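Local coordinates for KLLA0B12012p (Kluyveromyces lactis, PDB 6Y3P), which is the C-terminal ATP-grasp domain of Pby1, a direct partner of the mRNA decapping enzyme Dcp2, and probably binds ATP and metal ions, at residues A[106-111]-A[139-144]; A[216-221]-A[345-350]; A[233-238]-A[298-303]; A[331-334]-A[340-343]. One frame throughout, in Å; residues are numbered along the deposited sequence. Where two conformers were deposited one is given.

Contact 1 (A[106-111]-A[139-144]); sequences FLESFN and KWWILK
Glu-108 and Lys-139 form the polar half of this contact. Lys-139 NZ donates to Glu-108 OE1 at 3.1 Å in a salt bridge. The ammonium comes from above the carboxylate plane, and the two side chains cross at about a right angle. Both chains are extended beyond CG, which lets them span the gap between distant backbones. OE1 of Glu-133 lies close to Glu-108 OE1, a like charge that the lysine probably helps to offset. With an alanine here, Lys-139 would probably lose its salt-bridge partner, leaving the long, weak pairing with Glu-133 as a poor substitute.

The apolar half is a meeting of two rings. Trp-141 CZ3 sits 3.8 Å from Phe-110 CE1, at the edge of the phenyl ring and in its plane. With CG beside the backbone N in both (chi1 -55° for Phe-110, -59° for Trp-141), the far ends of the two rings reach each other across well-separated backbones.

Strands 109-113 and 140-145 are not direct neighbours. Strand 194-200 runs between them in the antiparallel sheet, and the side chains meet across it. Helix 128-136 covers the aromatic pair, with Leu-130 on Phe-110 and Leu-134 on Trp-141.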
loop_
_atom_site.group_PDB
_atom_site.type_symbol
_atom_site.label_atom_id
_atom_site.label_comp_id
_atom_site.label_asym_id
_atom_site.label_seq_id
_atom_site.Cartn_x
_atom_site.Cartn_y
_atom_site.Cartn_z
ATOM N N PHE A 106 9.064 -7.347 -3.675
ATOM C CA PHE A 106 7.830 -7.050 -4.411
ATOM C C PHE A 106 7.208 -8.298 -5.038
ATOM O O PHE A 106 7.912 -9.097 -5.663
ATOM C CB PHE A 106 8.086 -5.977 -5.491
ATOM C CG PHE A 106 6.903 -5.654 -6.368
ATOM C CD1 PHE A 106 5.725 -5.153 -5.820
ATOM C CD2 PHE A 106 6.977 -5.810 -7.746
ATOM C CE1 PHE A 106 4.645 -4.814 -6.640
ATOM C CE2 PHE A 106 5.891 -5.478 -8.559
ATOM C CZ PHE A 106 4.737 -4.979 -8.001
ATOM N N LEU A 107 5.885 -8.439 -4.893
ATOM C CA LEU A 107 5.142 -9.554 -5.453
ATOM C C LEU A 107 4.590 -9.084 -6.749
ATOM O O LEU A 107 3.694 -8.250 -6.764
ATOM C CB LEU A 107 4.004 -10.025 -4.514
ATOM C CG LEU A 107 4.445 -10.625 -3.203
ATOM C CD1 LEU A 107 3.279 -10.828 -2.297
ATOM C CD2 LEU A 107 5.235 -11.913 -3.397
ATOM N N GLU A 108 5.213 -9.527 -7.844
ATOM C CA GLU A 108 4.815 -9.161 -9.192
ATOM C C GLU A 108 3.430 -9.712 -9.487
ATOM O O GLU A 108 3.041 -10.740 -8.932
ATOM C CB GLU A 108 5.775 -9.765 -10.216
ATOM C CG GLU A 108 7.197 -9.270 -10.122
ATOM C CD GLU A 108 8.113 -10.062 -11.026
ATOM O OE1 GLU A 108 8.337 -11.260 -10.735
ATOM O OE2 GLU A 108 8.567 -9.502 -12.049
ATOM N N SER A 109 2.697 -9.024 -10.354
ATOM C CA SER A 109 1.394 -9.444 -10.853
ATOM C C SER A 109 1.362 -9.136 -12.340
ATOM O O SER A 109 2.082 -8.248 -12.819
ATOM C CB SER A 109 0.256 -8.739 -10.125
ATOM O OG SER A 109 0.381 -7.333 -10.245
ATOM N N PHE A 110 0.592 -9.928 -13.080
ATOM C CA PHE A 110 0.442 -9.782 -14.519
ATOM C C PHE A 110 -0.997 -10.031 -14.859
ATOM O O PHE A 110 -1.703 -10.669 -14.091
ATOM C CB PHE A 110 1.329 -10.779 -15.277
ATOM C CG PHE A 110 2.790 -10.734 -14.912
ATOM C CD1 PHE A 110 3.299 -11.550 -13.909
ATOM C CD2 PHE A 110 3.664 -9.883 -15.581
ATOM C CE1 PHE A 110 4.656 -11.506 -13.569
ATOM C CE2 PHE A 110 5.023 -9.847 -15.244
ATOM C CZ PHE A 110 5.509 -10.660 -14.243
ATOM N N ASN A 111 -1.437 -9.495 -16.000
ATOM C CA ASN A 111 -2.791 -9.668 -16.505
ATOM C C ASN A 111 -2.739 -10.529 -17.752
ATOM O O ASN A 111 -1.943 -10.276 -18.660
ATOM C CB ASN A 111 -3.461 -8.320 -16.749
ATOM C CG ASN A 111 -4.258 -7.866 -15.556
ATOM O OD1 ASN A 111 -3.725 -7.291 -14.600
ATOM N ND2 ASN A 111 -5.541 -8.188 -15.554
ATOM N N LYS A 139 9.887 -18.996 -8.648
ATOM C CA LYS A 139 8.787 -18.528 -7.800
ATOM C C LYS A 139 7.530 -19.367 -7.834
ATOM O O LYS A 139 7.335 -20.151 -8.765
ATOM C CB LYS A 139 8.414 -17.086 -8.208
ATOM C CG LYS A 139 9.415 -16.045 -7.758
ATOM C CD LYS A 139 9.322 -14.776 -8.558
ATOM C CE LYS A 139 10.595 -13.973 -8.413
ATOM N NZ LYS A 139 10.511 -12.668 -9.112
ATOM N N TRP A 140 6.645 -19.151 -6.829
ATOM C CA TRP A 140 5.312 -19.752 -6.740
ATOM C C TRP A 140 4.346 -18.710 -7.277
ATOM O O TRP A 140 4.646 -17.505 -7.272
ATOM C CB TRP A 140 4.933 -20.155 -5.306
ATOM C CG TRP A 140 5.807 -21.234 -4.726
ATOM C CD1 TRP A 140 7.158 -21.188 -4.543
ATOM C CD2 TRP A 140 5.387 -22.531 -4.290
ATOM N NE1 TRP A 140 7.605 -22.377 -4.019
ATOM C CE2 TRP A 140 6.537 -23.215 -3.840
ATOM C CE3 TRP A 140 4.150 -23.188 -4.246
ATOM C CZ2 TRP A 140 6.478 -24.507 -3.311
ATOM C CZ3 TRP A 140 4.097 -24.480 -3.753
ATOM C CH2 TRP A 140 5.251 -25.127 -3.298
ATOM N N TRP A 141 3.221 -19.173 -7.817
ATOM C CA TRP A 141 2.283 -18.278 -8.465
ATOM C C TRP A 141 0.898 -18.680 -8.164
ATOM O O TRP A 141 0.606 -19.837 -7.849
ATOM C CB TRP A 141 2.477 -18.300 -10.004
ATOM C CG TRP A 141 3.839 -17.896 -10.446
ATOM C CD1 TRP A 141 4.918 -18.712 -10.621
ATOM C CD2 TRP A 141 4.313 -16.555 -10.620
ATOM N NE1 TRP A 141 6.038 -17.959 -10.906
ATOM C CE2 TRP A 141 5.686 -16.632 -10.941
ATOM C CE3 TRP A 141 3.695 -15.296 -10.602
ATOM C CZ2 TRP A 141 6.438 -15.499 -11.288
ATOM C CZ3 TRP A 141 4.449 -14.170 -10.916
ATOM C CH2 TRP A 141 5.801 -14.279 -11.258
ATOM N N ILE A 142 0.026 -17.734 -8.316
ATOM C CA ILE A 142 -1.374 -17.977 -8.134
ATOM C C ILE A 142 -2.124 -17.432 -9.358
ATOM O O ILE A 142 -1.765 -16.371 -9.886
ATOM C CB ILE A 142 -1.788 -17.458 -6.736
ATOM C CG1 ILE A 142 -2.880 -18.324 -6.177
ATOM C CG2 ILE A 142 -2.105 -15.957 -6.646
ATOM C CD1 ILE A 142 -2.684 -18.531 -4.843
ATOM N N LEU A 143 -3.041 -18.255 -9.904
ATOM C CA LEU A 143 -3.880 -17.916 -11.050
ATOM C C LEU A 143 -5.246 -17.480 -10.495
ATOM O O LEU A 143 -6.040 -18.324 -10.085
ATOM C CB LEU A 143 -4.005 -19.092 -12.032
ATOM C CG LEU A 143 -4.938 -18.857 -13.243
ATOM C CD1 LEU A 143 -4.327 -17.900 -14.269
ATOM C CD2 LEU A 143 -5.360 -20.162 -13.870
ATOM N N LYS A 144 -5.481 -16.150 -10.436
ATOM C CA LYS A 144 -6.702 -15.557 -9.888
ATOM C C LYS A 144 -7.632 -15.144 -11.015
ATOM O O LYS A 144 -7.275 -14.229 -11.768
ATOM C CB LYS A 144 -6.397 -14.304 -9.032
ATOM C CG LYS A 144 -5.437 -14.483 -7.864
ATOM C CD LYS A 144 -4.587 -13.221 -7.677
ATOM C CE LYS A 144 -4.859 -12.480 -6.385
ATOM N NZ LYS A 144 -6.074 -11.630 -6.469
#

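Contact 2 (A[216-221]-A[345-350]); sequences HIRCYV and EVNAFP
The guanidinium of Arg-218 turns one face to the side-chain amide of Asn-347. The two belong to the antiparallel sheet of the ATP-grasp fold, where strands 215-224 and 341-347 both border strand 326-335. Arg-218 NH1 lies 3.9 Å from Asn-347 ND2, offset toward the rim of the guanidinium, and the planes are 34° apart. Both groups are donors. Each turns to an acceptor on the strand between them: Arg-218 NH2 makes a salt bridge with Asp-332 OD1, and Asn-347 ND2 gives a weak hydrogen bond to Asp-332 OD2. One carboxylate thus gathers both groups.

The arginine reaches this place by a bent route. CG stands opposite the backbone N (chi1 174°), then the chain folds at chi2 and chi3. Glu-345 and Asn-347 make a Glu-x-Asn sequence. In tubulin-tyrosine ligase relatives this sequence, with an aspartate on the adjacent strand, holds the metal ions of bound ATP. The layout here is consistent with such a site.

Pro-350 forms the apolar side. Phe-349 has positive phi (45°), and the chain turns there after the strand. Pro-350 then points at strand 215-224. Its CB meets the edge of the guanidinium, 3.6 Å from Arg-218 NH1. Tyr-220 also packs against Phe-352, and it slides past the proline in the opposite direction. Pro-350 CG approaches the edge of the tyrosine ring, near its plane, 4.1 Å from Tyr-220 CE1.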
loop_
_atom_site.group_PDB
_atom_site.type_symbol
_atom_site.label_atom_id
_atom_site.label_comp_id
_atom_site.label_asym_id
_atom_site.label_seq_id
_atom_site.Cartn_x
_atom_site.Cartn_y
_atom_site.Cartn_z
ATOM N N HIS A 216 -0.528 -9.837 7.314
ATOM C CA HIS A 216 0.133 -8.865 6.477
ATOM C C HIS A 216 0.347 -7.623 7.332
ATOM O O HIS A 216 -0.257 -7.484 8.415
ATOM C CB HIS A 216 -0.539 -8.624 5.110
ATOM C CG HIS A 216 -1.925 -8.066 5.153
ATOM N ND1 HIS A 216 -2.178 -6.742 4.834
ATOM C CD2 HIS A 216 -3.101 -8.688 5.404
ATOM C CE1 HIS A 216 -3.493 -6.603 4.902
ATOM N NE2 HIS A 216 -4.089 -7.738 5.272
ATOM N N ILE A 217 1.299 -6.781 6.913
ATOM C CA ILE A 217 1.653 -5.557 7.600
ATOM C C ILE A 217 1.010 -4.387 6.847
ATOM O O ILE A 217 1.130 -4.263 5.626
ATOM C CB ILE A 217 3.182 -5.338 7.794
ATOM C CG1 ILE A 217 3.806 -6.478 8.627
ATOM C CG2 ILE A 217 3.449 -3.966 8.449
ATOM C CD1 ILE A 217 5.319 -6.446 8.773
ATOM N N ARG A 218 0.325 -3.537 7.588
ATOM C CA ARG A 218 -0.206 -2.286 7.078
ATOM C C ARG A 218 0.744 -1.215 7.647
ATOM O O ARG A 218 0.815 -1.011 8.864
ATOM C CB ARG A 218 -1.663 -2.056 7.538
ATOM C CG ARG A 218 -2.255 -0.677 7.149
ATOM C CD ARG A 218 -2.093 -0.404 5.667
ATOM N NE ARG A 218 -3.326 0.029 5.009
ATOM C CZ ARG A 218 -4.313 -0.776 4.624
ATOM N NH1 ARG A 218 -5.376 -0.280 4.004
ATOM N NH2 ARG A 218 -4.257 -2.078 4.884
ATOM N N CYS A 219 1.495 -0.571 6.758
ATOM C CA CYS A 219 2.433 0.484 7.096
ATOM C C CYS A 219 1.889 1.841 6.547
ATOM O O CYS A 219 1.624 1.950 5.343
ATOM C CB CYS A 219 3.804 0.132 6.516
ATOM S SG CYS A 219 5.080 1.392 6.772
ATOM N N TYR A 220 1.656 2.848 7.431
ATOM C CA TYR A 220 1.221 4.175 6.956
ATOM C C TYR A 220 2.429 4.984 6.527
ATOM O O TYR A 220 3.385 5.126 7.284
ATOM C CB TYR A 220 0.394 4.934 7.989
ATOM C CG TYR A 220 -0.859 4.175 8.351
ATOM C CD1 TYR A 220 -1.890 4.013 7.427
ATOM C CD2 TYR A 220 -0.996 3.571 9.599
ATOM C CE1 TYR A 220 -3.037 3.285 7.741
ATOM C CE2 TYR A 220 -2.144 2.847 9.931
ATOM C CZ TYR A 220 -3.170 2.722 9.002
ATOM O OH TYR A 220 -4.305 2.023 9.298
ATOM N N VAL A 221 2.403 5.457 5.289
ATOM C CA VAL A 221 3.479 6.199 4.665
ATOM C C VAL A 221 2.939 7.565 4.289
ATOM O O VAL A 221 1.944 7.639 3.579
ATOM C CB VAL A 221 4.021 5.428 3.441
ATOM C CG1 VAL A 221 5.123 6.222 2.732
ATOM C CG2 VAL A 221 4.524 4.046 3.838
ATOM N N GLU A 345 0.781 -4.121 -2.240
ATOM C CA GLU A 345 0.027 -2.988 -2.805
ATOM C C GLU A 345 0.140 -1.734 -1.965
ATOM O O GLU A 345 0.549 -1.772 -0.793
ATOM C CB GLU A 345 -1.465 -3.347 -2.970
ATOM C CG GLU A 345 -2.180 -3.597 -1.648
ATOM C CD GLU A 345 -3.524 -4.295 -1.720
ATOM O OE1 GLU A 345 -4.118 -4.328 -2.821
ATOM O OE2 GLU A 345 -3.994 -4.790 -0.668
ATOM N N VAL A 346 -0.269 -0.621 -2.581
ATOM C CA VAL A 346 -0.309 0.700 -1.982
ATOM C C VAL A 346 -1.771 1.130 -2.114
ATOM O O VAL A 346 -2.329 1.094 -3.201
ATOM C CB VAL A 346 0.692 1.663 -2.695
ATOM C CG1 VAL A 346 0.586 3.093 -2.170
ATOM C CG2 VAL A 346 2.132 1.148 -2.604
ATOM N N ASN A 347 -2.401 1.447 -0.994
ATOM C CA ASN A 347 -3.794 1.877 -0.944
ATOM C C ASN A 347 -3.890 3.341 -0.544
ATOM O O ASN A 347 -3.353 3.760 0.483
ATOM C CB ASN A 347 -4.628 1.010 0.018
ATOM C CG ASN A 347 -4.674 -0.444 -0.363
ATOM O OD1 ASN A 347 -5.262 -0.834 -1.377
ATOM N ND2 ASN A 347 -4.032 -1.271 0.433
ATOM N N ALA A 348 -4.560 4.103 -1.394
ATOM C CA ALA A 348 -4.892 5.510 -1.222
ATOM C C ALA A 348 -6.119 5.521 -0.331
ATOM O O ALA A 348 -6.934 4.587 -0.390
ATOM C CB ALA A 348 -5.259 6.130 -2.574
ATOM N N PHE A 349 -6.250 6.582 0.478
ATOM C CA PHE A 349 -7.364 6.830 1.395
ATOM C C PHE A 349 -7.751 5.550 2.192
ATOM O O PHE A 349 -8.893 5.074 2.126
ATOM C CB PHE A 349 -8.532 7.489 0.626
ATOM C CG PHE A 349 -8.210 8.944 0.337
ATOM C CD1 PHE A 349 -7.346 9.292 -0.701
ATOM C CD2 PHE A 349 -8.711 9.959 1.148
ATOM C CE1 PHE A 349 -7.006 10.625 -0.932
ATOM C CE2 PHE A 349 -8.357 11.289 0.926
ATOM C CZ PHE A 349 -7.519 11.618 -0.122
ATOM N N PRO A 350 -6.759 4.956 2.907
ATOM C CA PRO A 350 -7.039 3.723 3.661
ATOM C C PRO A 350 -8.006 3.932 4.824
ATOM O O PRO A 350 -8.125 5.047 5.336
ATOM C CB PRO A 350 -5.652 3.324 4.190
ATOM C CG PRO A 350 -4.910 4.630 4.302
ATOM C CD PRO A 350 -5.357 5.399 3.108
#

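Contact 3 (A[233-238]-A[298-303]); sequences DRMLAL and TQIHEA
Met-235 and Ile-300 meet tip to tip where helix 290-313 packs on the antiparallel sheet of the ATP-grasp fold. This is the tight, buried part of the contact. Met-235 SD lies 3.6 Å from Ile-300 CD1. The methyl CE reaches the other branch as well, with Met-235 CE 3.8 Å from Ile-300 CG2. The end of the methionine therefore touches both arms of the side chain. Met-235 keeps CG beside its backbone N, but chi1 is only -31°, short of a staggered value. Beyond CG the chain is extended, which carries SD and CE to the helix. On the sheet side, Ile-300 also rests on Cys-219.

The other half is polar and partly exposed. It holds one link, a short histidine-carboxylate hydrogen bond. Asp-233 comes from the same run of chain, two residues before Met-235, and His-301 from the next position on the helix after Ile-300. The side chains cross at about a right angle, yet carboxylate and imidazole are nearly coplanar, 11° apart. Strand 391-396 adds apolar cover, with Val-392 on both residues and Val-394 on the histidine. His-301 NE2 donates in its ring plane to the syn lone pair of Asp-233 OD1 at 2.7 Å, with an N-H...O angle of 148°.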
loop_
_atom_site.group_PDB
_atom_site.type_symbol
_atom_site.label_atom_id
_atom_site.label_comp_id
_atom_site.label_asym_id
_atom_site.label_seq_id
_atom_site.Cartn_x
_atom_site.Cartn_y
_atom_site.Cartn_z
ATOM N N ASP A 233 6.622 4.209 11.948
ATOM C CA ASP A 233 7.183 2.978 12.524
ATOM C C ASP A 233 6.254 2.184 13.443
ATOM O O ASP A 233 6.629 1.089 13.836
ATOM C CB ASP A 233 8.522 3.245 13.240
ATOM C CG ASP A 233 9.713 3.174 12.296
ATOM O OD1 ASP A 233 9.509 2.838 11.103
ATOM O OD2 ASP A 233 10.845 3.454 12.749
ATOM N N ARG A 234 5.074 2.707 13.778
ATOM C CA ARG A 234 4.106 1.969 14.582
ATOM C C ARG A 234 3.169 1.341 13.553
ATOM O O ARG A 234 2.244 1.990 13.058
ATOM C CB ARG A 234 3.382 2.899 15.558
ATOM C CG ARG A 234 4.340 3.578 16.572
ATOM C CD ARG A 234 3.588 4.258 17.719
ATOM N NE ARG A 234 2.787 3.299 18.488
ATOM C CZ ARG A 234 1.821 3.626 19.335
ATOM N NH1 ARG A 234 1.532 4.902 19.563
ATOM N NH2 ARG A 234 1.145 2.679 19.976
ATOM N N MET A 235 3.519 0.131 13.111
ATOM C CA MET A 235 2.796 -0.563 12.059
ATOM C C MET A 235 1.762 -1.577 12.590
ATOM O O MET A 235 1.712 -1.864 13.787
ATOM C CB MET A 235 3.764 -1.198 11.055
ATOM C CG MET A 235 5.063 -0.448 10.888
ATOM S SD MET A 235 6.058 -1.240 9.609
ATOM C CE MET A 235 7.401 -0.035 9.451
ATOM N N LEU A 236 0.894 -2.055 11.707
ATOM C CA LEU A 236 -0.184 -2.962 12.082
ATOM C C LEU A 236 0.028 -4.314 11.463
ATOM O O LEU A 236 0.489 -4.421 10.322
ATOM C CB LEU A 236 -1.537 -2.416 11.567
ATOM C CG LEU A 236 -2.254 -1.284 12.326
ATOM C CD1 LEU A 236 -1.422 -0.036 12.392
ATOM C CD2 LEU A 236 -3.530 -0.910 11.631
ATOM N N ALA A 237 -0.367 -5.340 12.195
ATOM C CA ALA A 237 -0.366 -6.715 11.733
ATOM C C ALA A 237 -1.849 -7.121 11.740
ATOM O O ALA A 237 -2.502 -7.062 12.780
ATOM C CB ALA A 237 0.454 -7.606 12.662
ATOM N N LEU A 238 -2.371 -7.446 10.553
ATOM C CA LEU A 238 -3.751 -7.827 10.314
ATOM C C LEU A 238 -3.712 -9.303 10.012
ATOM O O LEU A 238 -3.154 -9.714 9.004
ATOM C CB LEU A 238 -4.352 -7.014 9.127
ATOM C CG LEU A 238 -3.929 -5.517 9.068
ATOM C CD1 LEU A 238 -3.746 -5.050 7.673
ATOM C CD2 LEU A 238 -4.889 -4.641 9.751
ATOM N N THR A 298 13.808 -1.971 8.617
ATOM C CA THR A 298 14.890 -1.576 7.711
ATOM C C THR A 298 14.485 -1.887 6.270
ATOM O O THR A 298 14.457 -0.962 5.461
ATOM C CB THR A 298 16.185 -2.192 8.208
ATOM O OG1 THR A 298 16.375 -1.648 9.517
ATOM C CG2 THR A 298 17.401 -1.861 7.312
ATOM N N GLN A 299 14.057 -3.138 5.985
ATOM C CA GLN A 299 13.532 -3.532 4.654
ATOM C C GLN A 299 12.374 -2.657 4.206
ATOM O O GLN A 299 12.330 -2.265 3.039
ATOM C CB GLN A 299 13.027 -4.978 4.642
ATOM C CG GLN A 299 14.078 -6.037 4.904
ATOM C CD GLN A 299 13.411 -7.382 5.023
ATOM O OE1 GLN A 299 12.926 -7.945 4.030
ATOM N NE2 GLN A 299 13.355 -7.916 6.253
ATOM N N ILE A 300 11.441 -2.332 5.122
ATOM C CA ILE A 300 10.276 -1.495 4.778
ATOM C C ILE A 300 10.717 -0.079 4.333
ATOM O O ILE A 300 10.254 0.426 3.304
ATOM C CB ILE A 300 9.202 -1.501 5.908
ATOM C CG1 ILE A 300 8.406 -2.825 5.843
ATOM C CG2 ILE A 300 8.254 -0.279 5.793
ATOM C CD1 ILE A 300 7.605 -3.258 7.105
ATOM N N HIS A 301 11.617 0.535 5.089
ATOM C CA HIS A 301 12.124 1.875 4.786
ATOM C C HIS A 301 12.862 1.874 3.494
ATOM O O HIS A 301 12.744 2.819 2.744
ATOM C CB HIS A 301 13.083 2.325 5.874
ATOM C CG HIS A 301 12.426 2.576 7.178
ATOM N ND1 HIS A 301 13.097 3.187 8.202
ATOM C CD2 HIS A 301 11.168 2.307 7.579
ATOM C CE1 HIS A 301 12.228 3.282 9.189
ATOM N NE2 HIS A 301 11.054 2.778 8.848
ATOM N N GLU A 302 13.628 0.823 3.221
ATOM C CA GLU A 302 14.355 0.712 1.978
ATOM C C GLU A 302 13.433 0.577 0.776
ATOM O O GLU A 302 13.642 1.260 -0.227
ATOM C CB GLU A 302 15.374 -0.431 2.067
ATOM C CG GLU A 302 16.537 -0.296 1.108
ATOM C CD GLU A 302 17.210 1.063 0.982
ATOM O OE1 GLU A 302 17.305 1.809 1.987
ATOM O OE2 GLU A 302 17.670 1.364 -0.141
ATOM N N ALA A 303 12.390 -0.263 0.901
ATOM C CA ALA A 303 11.415 -0.547 -0.153
ATOM C C ALA A 303 10.551 0.668 -0.517
ATOM O O ALA A 303 10.317 0.922 -1.710
ATOM C CB ALA A 303 10.559 -1.742 0.223
#

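Contact 4 (A[331-334]-A[340-343]); sequences FDFL and QVKL
Leu-343 holds CG opposite its backbone N (chi1 -179°), while Phe-333 keeps CG beside its own (chi1 -68°). These turns put a methyl group over a ring. Leu-343 CD1 stands 3.9 Å from the centroid of the Phe-333 ring, 15° off its normal, in a CH-pi contact. The same methyl touches Phe-331, with Leu-343 CD1 3.8 Å from Phe-331 CD2. Val-341 adds its CG2, 3.8 Å from Phe-333 CD1. A serine in place of Phe-333 would probably open a gap beside Leu-343 and Val-341 and leave the leucine methyl without its ring.

Phe-333 and Leu-343 are a non-hydrogen-bonded antiparallel pair. The next pair, Leu-334 with Lys-342, is hydrogen-bonded both ways. Leu-334 N donates to Lys-342 O at 2.8 Å, and Lys-342 N to Leu-334 O at 2.8 Å. The first bond is the straighter. Side chains of this pair lie on the opposite face of the sheet, where Leu-107 and Leu-201 pack on them. Lys-342 NZ leads off to Arg-104 O and a salt bridge with Glu-199. Helix 290-313 covers the aromatic face, with Leu-307 on Phe-331 and Leu-343. The arrangement is a beta hairpin, strands 326-335 and 341-347, within the antiparallel sheet of the ATP-grasp fold.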
loop_
_atom_site.group_PDB
_atom_site.type_symbol
_atom_site.label_atom_id
_atom_site.label_comp_id
_atom_site.label_asym_id
_atom_site.label_seq_id
_atom_site.Cartn_x
_atom_site.Cartn_y
_atom_site.Cartn_z
ATOM N N PHE A 331 0.510 1.079 2.996
ATOM C CA PHE A 331 1.365 0.116 2.313
ATOM C C PHE A 331 1.164 -1.262 2.906
ATOM O O PHE A 331 1.319 -1.444 4.109
ATOM C CB PHE A 331 2.840 0.519 2.364
ATOM C CG PHE A 331 3.305 1.478 1.301
ATOM C CD1 PHE A 331 2.717 2.732 1.166
ATOM C CD2 PHE A 331 4.431 1.198 0.541
ATOM C CE1 PHE A 331 3.206 3.647 0.244
ATOM C CE2 PHE A 331 4.917 2.116 -0.387
ATOM C CZ PHE A 331 4.302 3.335 -0.529
ATOM N N ASP A 332 0.795 -2.218 2.064
ATOM C CA ASP A 332 0.581 -3.590 2.491
ATOM C C ASP A 332 1.701 -4.503 2.048
ATOM O O ASP A 332 1.980 -4.675 0.844
ATOM C CB ASP A 332 -0.806 -4.112 2.088
ATOM C CG ASP A 332 -1.902 -3.375 2.847
ATOM O OD1 ASP A 332 -2.207 -3.776 4.001
ATOM O OD2 ASP A 332 -2.389 -2.349 2.331
ATOM N N PHE A 333 2.373 -5.045 3.063
ATOM C CA PHE A 333 3.485 -5.972 2.958
ATOM C C PHE A 333 3.135 -7.354 3.522
ATOM O O PHE A 333 2.494 -7.461 4.558
ATOM C CB PHE A 333 4.683 -5.447 3.770
ATOM C CG PHE A 333 5.348 -4.209 3.245
ATOM C CD1 PHE A 333 6.368 -4.294 2.310
ATOM C CD2 PHE A 333 5.015 -2.957 3.746
ATOM C CE1 PHE A 333 7.007 -3.132 1.844
ATOM C CE2 PHE A 333 5.633 -1.801 3.254
ATOM C CZ PHE A 333 6.617 -1.900 2.305
ATOM N N LEU A 334 3.642 -8.395 2.879
ATOM C CA LEU A 334 3.573 -9.786 3.324
ATOM C C LEU A 334 4.959 -10.108 3.937
ATOM O O LEU A 334 5.970 -9.522 3.546
ATOM C CB LEU A 334 3.312 -10.698 2.121
ATOM C CG LEU A 334 1.844 -11.052 1.795
ATOM C CD1 LEU A 334 1.000 -9.835 1.523
ATOM C CD2 LEU A 334 1.759 -11.968 0.587
ATOM N N GLN A 340 11.449 -11.870 5.633
ATOM C CA GLN A 340 11.603 -11.068 4.422
ATOM C C GLN A 340 10.269 -10.447 4.043
ATOM O O GLN A 340 9.255 -11.146 4.001
ATOM C CB GLN A 340 12.203 -11.897 3.261
ATOM C CG GLN A 340 13.617 -12.491 3.527
ATOM C CD GLN A 340 14.550 -11.485 4.163
ATOM O OE1 GLN A 340 14.982 -10.521 3.531
ATOM N NE2 GLN A 340 14.817 -11.633 5.455
ATOM N N VAL A 341 10.258 -9.133 3.796
ATOM C CA VAL A 341 9.026 -8.435 3.416
ATOM C C VAL A 341 8.799 -8.464 1.902
ATOM O O VAL A 341 9.730 -8.480 1.114
ATOM C CB VAL A 341 8.866 -6.979 3.982
ATOM C CG1 VAL A 341 9.198 -6.891 5.471
ATOM C CG2 VAL A 341 9.670 -5.961 3.183
ATOM N N LYS A 342 7.546 -8.419 1.512
ATOM C CA LYS A 342 7.198 -8.380 0.118
ATOM C C LYS A 342 6.088 -7.404 -0.063
ATOM O O LYS A 342 5.045 -7.551 0.555
ATOM C CB LYS A 342 6.931 -9.794 -0.460
ATOM C CG LYS A 342 8.199 -10.320 -1.170
ATOM C CD LYS A 342 8.290 -11.840 -1.281
ATOM C CE LYS A 342 9.540 -12.319 -2.012
ATOM N NZ LYS A 342 9.552 -11.966 -3.471
ATOM N N LEU A 343 6.344 -6.332 -0.826
ATOM C CA LEU A 343 5.298 -5.344 -1.074
ATOM C C LEU A 343 4.220 -5.944 -1.971
ATOM O O LEU A 343 4.515 -6.506 -3.027
ATOM C CB LEU A 343 5.832 -4.011 -1.646
ATOM C CG LEU A 343 4.775 -2.926 -1.903
ATOM C CD1 LEU A 343 4.149 -2.424 -0.606
ATOM C CD2 LEU A 343 5.361 -1.789 -2.700
#

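From the N terminus, contact 1 comes first. It closes a short, mostly helical loop in the sheet that holds strands 109-113 and 140-145, and it ends before the others begin. Contact 2 then opens at strand 215-224 and closes at 345-350. Contacts 3 and 4 both fall within that long loop, one after the other, and none cross. Contact 3 ties strand 228-239 to helix 290-313. Contact 4 closes the tight hairpin that follows the helix. Contacts 2, 3 and 4 all reach one antiparallel sheet. Contact 1 touches contact 4 through Leu-107 N and Leu-343 O, 3.0 Å apart, a probable hydrogen bond that ties the lead-in to strand 109-113 to the hairpin.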